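Local coordinates for protein serine acetyltransferase 1, putative (Entamoeba histolytica, PDB 7BW9) that probably transfers an acetyl group to the hydroxyl of serine during cysteine biosynthesis, and binds cysteine, at residues A[108-113]-A[125-130]; A[130-135]-A[164-169]. One frame throughout, in Å; residues are numbered along the deposited sequence.

Interaction 1: residues A[108-113]-A[125-130]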
loop_
_atom_site.group_PDB
_atom_site.type_symbol
_atom_site.label_atom_id
_atom_site.label_comp_id
_atom_site.label_asym_id
_atom_site.label_seq_id
_atom_site.Cartn_x
_atom_site.Cartn_y
_atom_site.Cartn_z
ATOM N N ILE A 108 1.429 -8.675 22.238
ATOM C CA ILE A 108 0.793 -8.243 23.482
ATOM C C ILE A 108 0.443 -6.764 23.407
ATOM O O ILE A 108 -0.663 -6.355 23.778
ATOM C CB ILE A 108 1.707 -8.532 24.687
ATOM C CG1 ILE A 108 1.852 -10.049 24.921
ATOM C CG2 ILE A 108 1.210 -7.785 25.928
ATOM C CD1 ILE A 108 0.561 -10.816 24.868
ATOM N N ALA A 109 1.386 -5.945 22.926
ATOM C CA ALA A 109 1.159 -4.503 22.820
ATOM C C ALA A 109 0.001 -4.203 21.887
ATOM O O ALA A 109 -0.778 -3.272 22.131
ATOM C CB ALA A 109 2.421 -3.796 22.317
ATOM N N ALA A 110 -0.115 -4.976 20.795
ATOM C CA ALA A 110 -1.232 -4.792 19.872
ATOM C C ALA A 110 -2.552 -5.112 20.560
ATOM O O ALA A 110 -3.552 -4.400 20.377
ATOM C CB ALA A 110 -1.045 -5.676 18.625
ATOM N N TYR A 111 -2.568 -6.190 21.340
ATOM C CA TYR A 111 -3.820 -6.603 22.021
ATOM C C TYR A 111 -4.271 -5.565 23.052
ATOM O O TYR A 111 -5.447 -5.284 23.094
ATOM C CB TYR A 111 -3.703 -7.982 22.660
ATOM C CG TYR A 111 -4.932 -8.383 23.431
ATOM C CD1 TYR A 111 -6.094 -8.753 22.784
ATOM C CD2 TYR A 111 -4.930 -8.383 24.812
ATOM C CE1 TYR A 111 -7.222 -9.129 23.488
ATOM C CE2 TYR A 111 -6.048 -8.758 25.534
ATOM C CZ TYR A 111 -7.196 -9.129 24.870
ATOM O OH TYR A 111 -8.284 -9.487 25.596
ATOM N N THR A 112 -3.356 -5.028 23.851
ATOM C CA THR A 112 -3.757 -4.045 24.861
ATOM C C THR A 112 -4.074 -2.700 24.228
ATOM O O THR A 112 -4.959 -1.990 24.710
ATOM C CB THR A 112 -2.673 -3.858 25.936
ATOM O OG1 THR A 112 -1.592 -3.087 25.401
ATOM C CG2 THR A 112 -2.112 -5.182 26.389
ATOM N N GLY A 113 -3.373 -2.340 23.153
ATOM C CA GLY A 113 -3.494 -1.053 22.507
ATOM C C GLY A 113 -4.634 -0.905 21.523
ATOM O O GLY A 113 -4.838 0.197 21.005
ATOM N N ARG A 125 -2.213 -13.497 12.783
ATOM C CA ARG A 125 -2.408 -13.889 11.396
ATOM C C ARG A 125 -2.588 -12.691 10.478
ATOM O O ARG A 125 -2.261 -12.772 9.289
ATOM C CB ARG A 125 -3.610 -14.826 11.295
ATOM C CG ARG A 125 -3.211 -16.275 11.605
ATOM C CD ARG A 125 -4.306 -17.280 11.344
ATOM N NE ARG A 125 -4.843 -17.240 9.994
ATOM C CZ ARG A 125 -4.348 -17.898 8.943
ATOM N NH1 ARG A 125 -3.252 -18.640 9.047
ATOM N NH2 ARG A 125 -4.955 -17.808 7.769
ATOM N N SER A 126 -3.084 -11.580 11.008
ATOM C CA SER A 126 -3.628 -10.534 10.157
ATOM C C SER A 126 -3.138 -9.114 10.428
ATOM O O SER A 126 -3.376 -8.251 9.583
ATOM C CB SER A 126 -5.160 -10.537 10.241
ATOM O OG SER A 126 -5.668 -11.776 9.779
ATOM N N TYR A 127 -2.475 -8.828 11.543
ATOM C CA TYR A 127 -2.127 -7.420 11.814
ATOM C C TYR A 127 -0.884 -7.009 11.030
ATOM O O TYR A 127 0.202 -7.547 11.284
ATOM C CB TYR A 127 -1.927 -7.179 13.301
ATOM C CG TYR A 127 -3.205 -6.726 13.978
ATOM C CD1 TYR A 127 -4.424 -7.300 13.649
ATOM C CD2 TYR A 127 -3.198 -5.709 14.919
ATOM C CE1 TYR A 127 -5.608 -6.892 14.254
ATOM C CE2 TYR A 127 -4.380 -5.281 15.540
ATOM C CZ TYR A 127 -5.581 -5.877 15.201
ATOM O OH TYR A 127 -6.755 -5.452 15.804
ATOM N N PRO A 128 -0.984 -6.050 10.097
ATOM C CA PRO A 128 0.210 -5.661 9.321
ATOM C C PRO A 128 1.317 -5.067 10.169
ATOM O O PRO A 128 2.488 -5.158 9.776
ATOM C CB PRO A 128 -0.326 -4.629 8.318
ATOM C CG PRO A 128 -1.578 -4.092 8.959
ATOM C CD PRO A 128 -2.171 -5.258 9.732
ATOM N N GLY A 129 0.982 -4.431 11.298
ATOM C CA GLY A 129 2.012 -3.866 12.155
ATOM C C GLY A 129 2.860 -4.927 12.823
ATOM O O GLY A 129 4.039 -4.695 13.106
ATOM N N ILE A 130 2.270 -6.099 13.076
ATOM C CA ILE A 130 3.013 -7.238 13.595
ATOM C C ILE A 130 3.877 -7.838 12.499
ATOM O O ILE A 130 5.049 -8.166 12.719
ATOM C CB ILE A 130 2.048 -8.291 14.177
ATOM C CG1 ILE A 130 1.286 -7.730 15.372
ATOM C CG2 ILE A 130 2.796 -9.555 14.543
ATOM C CD1 ILE A 130 2.165 -7.217 16.481
#
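The flat group here is the phenol ring of Tyr127, and Ala110 meets it obliquely, neither squarely over a face nor straight at an edge: its CB lies 4.3 Å from Tyr127 CD2. The Tyr127 side chain also touches Phe177, on strand 177-178, and Met122, on helix 120-126. The same Ala110 CB is touched by the tip of Ile130, whose CD1 comes to 4.2 Å. Although the CB of Ile130 does not point at the other helix, its CG1 branch stands beside the backbone N (chi1 -64°) and carries CD1 across to the alanine. One small methyl is thus met by an aromatic carbon and a delta methyl, a light, purely apolar contact that buries 97 Å² in all. At the polar end of the ring, Tyr127 OH is hydrogen-bonded to Asp114, and Arg152 of the second subunit adds a weak bond. Asp114 itself lines the pocket of a bound cysteine, so the tyrosine stands as a second-shell residue behind it. Tyr127 is also the N-cap residue of helix 128-144. Helix 96-113 thus packs against the N-cap and first turn of helix 128-144, in the helical region of a serine acetyltransferase, beside its cysteine pocket.

Interaction 2: residues A[130-135]-A[164-169]; sequences IHVMMI and IDIHPG
Val132 is the side chain that fits most closely, its two methyls facing Ile164 and Ile166 from the helix. Val132 CG2 lies 3.9 Å from Ile164 CG2, while Val132 CG1 reaches Ile164 CD1 at 4.0 Å and Ile166 CD1 at 4.1 Å. With chi1 at 76°, CG1 sits between the backbone N and the carbonyl carbon and CG2 is anti to N; this turns CG2 to the CG2 branch of Ile164 and places CG1 between the ends of Ile164 and Ile166. The valine slants across Ile164 but crosses Ile166 at about a right angle. Met133 makes the looser flank. Its CB does not point at the strand, yet the chain bends at chi2 (-45°) and chi3 and brings SD to 4.1 Å from Ile166 CD1, the one atom it meets there. Beyond Ile166 the segments draw apart toward the partly exposed Gly169, and polar bonds take over: Gly169 N donates to His167 ND1 at 2.9 Å, close to the ring plane, and Gln136 and His140, farther along helix 128-144, bond to the carbonyls of His167 and Pro168. The CB of Asp165 points away from helix 128-144, and its OD2 is hydrogen-bonded to His180 ND1 of the third subunit. Asp165 and His167 also pair through their backbones with the next coil, at Val184 and Ile186. Ile166 of the first strand, with Ile164 just before it, joins the left-handed parallel beta-helix of the hexapeptide-repeat acyltransferases to the preceding helical region.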
loop_
_atom_site.group_PDB
_atom_site.type_symbol
_atom_site.label_atom_id
_atom_site.label_comp_id
_atom_site.label_asym_id
_atom_site.label_seq_id
_atom_site.Cartn_x
_atom_site.Cartn_y
_atom_site.Cartn_z
ATOM N N ILE A 130 2.270 -6.099 13.076
ATOM C CA ILE A 130 3.013 -7.238 13.595
ATOM C C ILE A 130 3.877 -7.838 12.499
ATOM O O ILE A 130 5.049 -8.166 12.719
ATOM C CB ILE A 130 2.048 -8.291 14.177
ATOM C CG1 ILE A 130 1.286 -7.730 15.372
ATOM C CG2 ILE A 130 2.796 -9.555 14.543
ATOM C CD1 ILE A 130 2.165 -7.217 16.481
ATOM N N HIS A 131 3.319 -7.987 11.298
ATOM C CA HIS A 131 4.094 -8.600 10.221
ATOM C C HIS A 131 5.296 -7.742 9.871
ATOM O O HIS A 131 6.379 -8.270 9.599
ATOM C CB HIS A 131 3.219 -8.851 8.985
ATOM C CG HIS A 131 2.118 -9.841 9.229
ATOM N ND1 HIS A 131 1.015 -9.949 8.410
ATOM C CD2 HIS A 131 1.952 -10.758 10.213
ATOM C CE1 HIS A 131 0.214 -10.891 8.881
ATOM N NE2 HIS A 131 0.761 -11.400 9.971
ATOM N N VAL A 132 5.143 -6.419 9.907
ATOM C CA VAL A 132 6.285 -5.582 9.541
ATOM C C VAL A 132 7.391 -5.717 10.581
ATOM O O VAL A 132 8.578 -5.656 10.243
ATOM C CB VAL A 132 5.850 -4.112 9.331
ATOM C CG1 VAL A 132 5.593 -3.409 10.660
ATOM C CG2 VAL A 132 6.912 -3.347 8.549
ATOM N N MET A 133 7.031 -5.937 11.849
ATOM C CA MET A 133 8.037 -6.067 12.894
ATOM C C MET A 133 8.708 -7.437 12.887
ATOM O O MET A 133 9.902 -7.529 13.191
ATOM C CB MET A 133 7.415 -5.767 14.258
ATOM C CG MET A 133 7.127 -4.264 14.461
ATOM S SD MET A 133 8.495 -3.182 13.956
ATOM C CE MET A 133 9.761 -3.763 15.103
ATOM N N MET A 134 7.978 -8.504 12.535
ATOM C CA MET A 134 8.639 -9.775 12.238
ATOM C C MET A 134 9.775 -9.580 11.234
ATOM O O MET A 134 10.895 -10.054 11.439
ATOM C CB MET A 134 7.631 -10.786 11.688
ATOM C CG MET A 134 6.464 -11.135 12.597
ATOM S SD MET A 134 5.469 -12.431 11.811
ATOM C CE MET A 134 4.278 -12.821 13.094
ATOM N N ILE A 135 9.503 -8.872 10.138
ATOM C CA ILE A 135 10.543 -8.633 9.143
ATOM C C ILE A 135 11.602 -7.668 9.675
ATOM O O ILE A 135 12.807 -7.890 9.486
ATOM C CB ILE A 135 9.918 -8.115 7.840
ATOM C CG1 ILE A 135 8.853 -9.090 7.355
ATOM C CG2 ILE A 135 10.987 -7.908 6.765
ATOM C CD1 ILE A 135 9.404 -10.487 6.977
ATOM N N ILE A 164 3.722 -0.105 4.980
ATOM C CA ILE A 164 4.504 0.402 6.106
ATOM C C ILE A 164 5.975 0.407 5.723
ATOM O O ILE A 164 6.518 -0.621 5.287
ATOM C CB ILE A 164 4.293 -0.441 7.373
ATOM C CG1 ILE A 164 2.809 -0.536 7.726
ATOM C CG2 ILE A 164 5.135 0.144 8.536
ATOM C CD1 ILE A 164 2.548 -1.519 8.872
ATOM N N ASP A 165 6.626 1.551 5.906
ATOM C CA ASP A 165 7.989 1.768 5.426
ATOM C C ASP A 165 8.895 1.990 6.627
ATOM O O ASP A 165 8.936 3.099 7.174
ATOM C CB ASP A 165 8.027 2.955 4.470
ATOM C CG ASP A 165 9.334 3.068 3.716
ATOM O OD1 ASP A 165 10.321 2.411 4.107
ATOM O OD2 ASP A 165 9.370 3.817 2.714
ATOM N N ILE A 166 9.632 0.953 7.030
ATOM C CA ILE A 166 10.569 1.050 8.147
ATOM C C ILE A 166 11.959 0.665 7.665
ATOM O O ILE A 166 12.148 -0.417 7.084
ATOM C CB ILE A 166 10.164 0.155 9.334
ATOM C CG1 ILE A 166 8.760 0.484 9.813
ATOM C CG2 ILE A 166 11.181 0.293 10.476
ATOM C CD1 ILE A 166 8.326 -0.369 10.989
ATOM N N HIS A 167 12.932 1.528 7.933
ATOM C CA HIS A 167 14.283 1.249 7.483
ATOM C C HIS A 167 14.901 0.113 8.306
ATOM O O HIS A 167 14.622 -0.024 9.498
ATOM C CB HIS A 167 15.149 2.502 7.582
ATOM C CG HIS A 167 16.400 2.431 6.769
ATOM N ND1 HIS A 167 17.549 1.819 7.225
ATOM C CD2 HIS A 167 16.680 2.874 5.519
ATOM C CE1 HIS A 167 18.480 1.882 6.288
ATOM N NE2 HIS A 167 17.982 2.524 5.246
ATOM N N PRO A 168 15.729 -0.733 7.684
ATOM C CA PRO A 168 16.398 -1.789 8.462
ATOM C C PRO A 168 17.300 -1.256 9.563
ATOM O O PRO A 168 17.525 -1.946 10.568
ATOM C CB PRO A 168 17.193 -2.570 7.398
ATOM C CG PRO A 168 17.349 -1.600 6.248
ATOM C CD PRO A 168 16.090 -0.776 6.255
ATOM N N GLY A 169 17.825 -0.043 9.416
ATOM C CA GLY A 169 18.658 0.534 10.458
ATOM C C GLY A 169 17.908 1.030 11.673
ATOM O O GLY A 169 18.523 1.217 12.725
#

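Helix 128-144 serves both contacts, with its start in interaction 1 and its next turns in interaction 2; the centres lie 13 Å apart. Ile130 belongs to both ranges, but it reaches toward Ala110 in the first and points away from 164-169 in the second. The two also touch directly: Ile164 CD1 comes within 3.8 Å of Pro128 O and 4.1 Å of Gly129 CA, so the residue just before the first beta-helix strand packs on the helix start that follows Tyr127. Interaction 1 is nearer to ligand, the Tyr127 side chain being about 6 Å from a bound cysteine, against about 11 Å for Ile166. His180 of the third subunit, the partner of Asp165, is one of the residues lining a cysteine pocket.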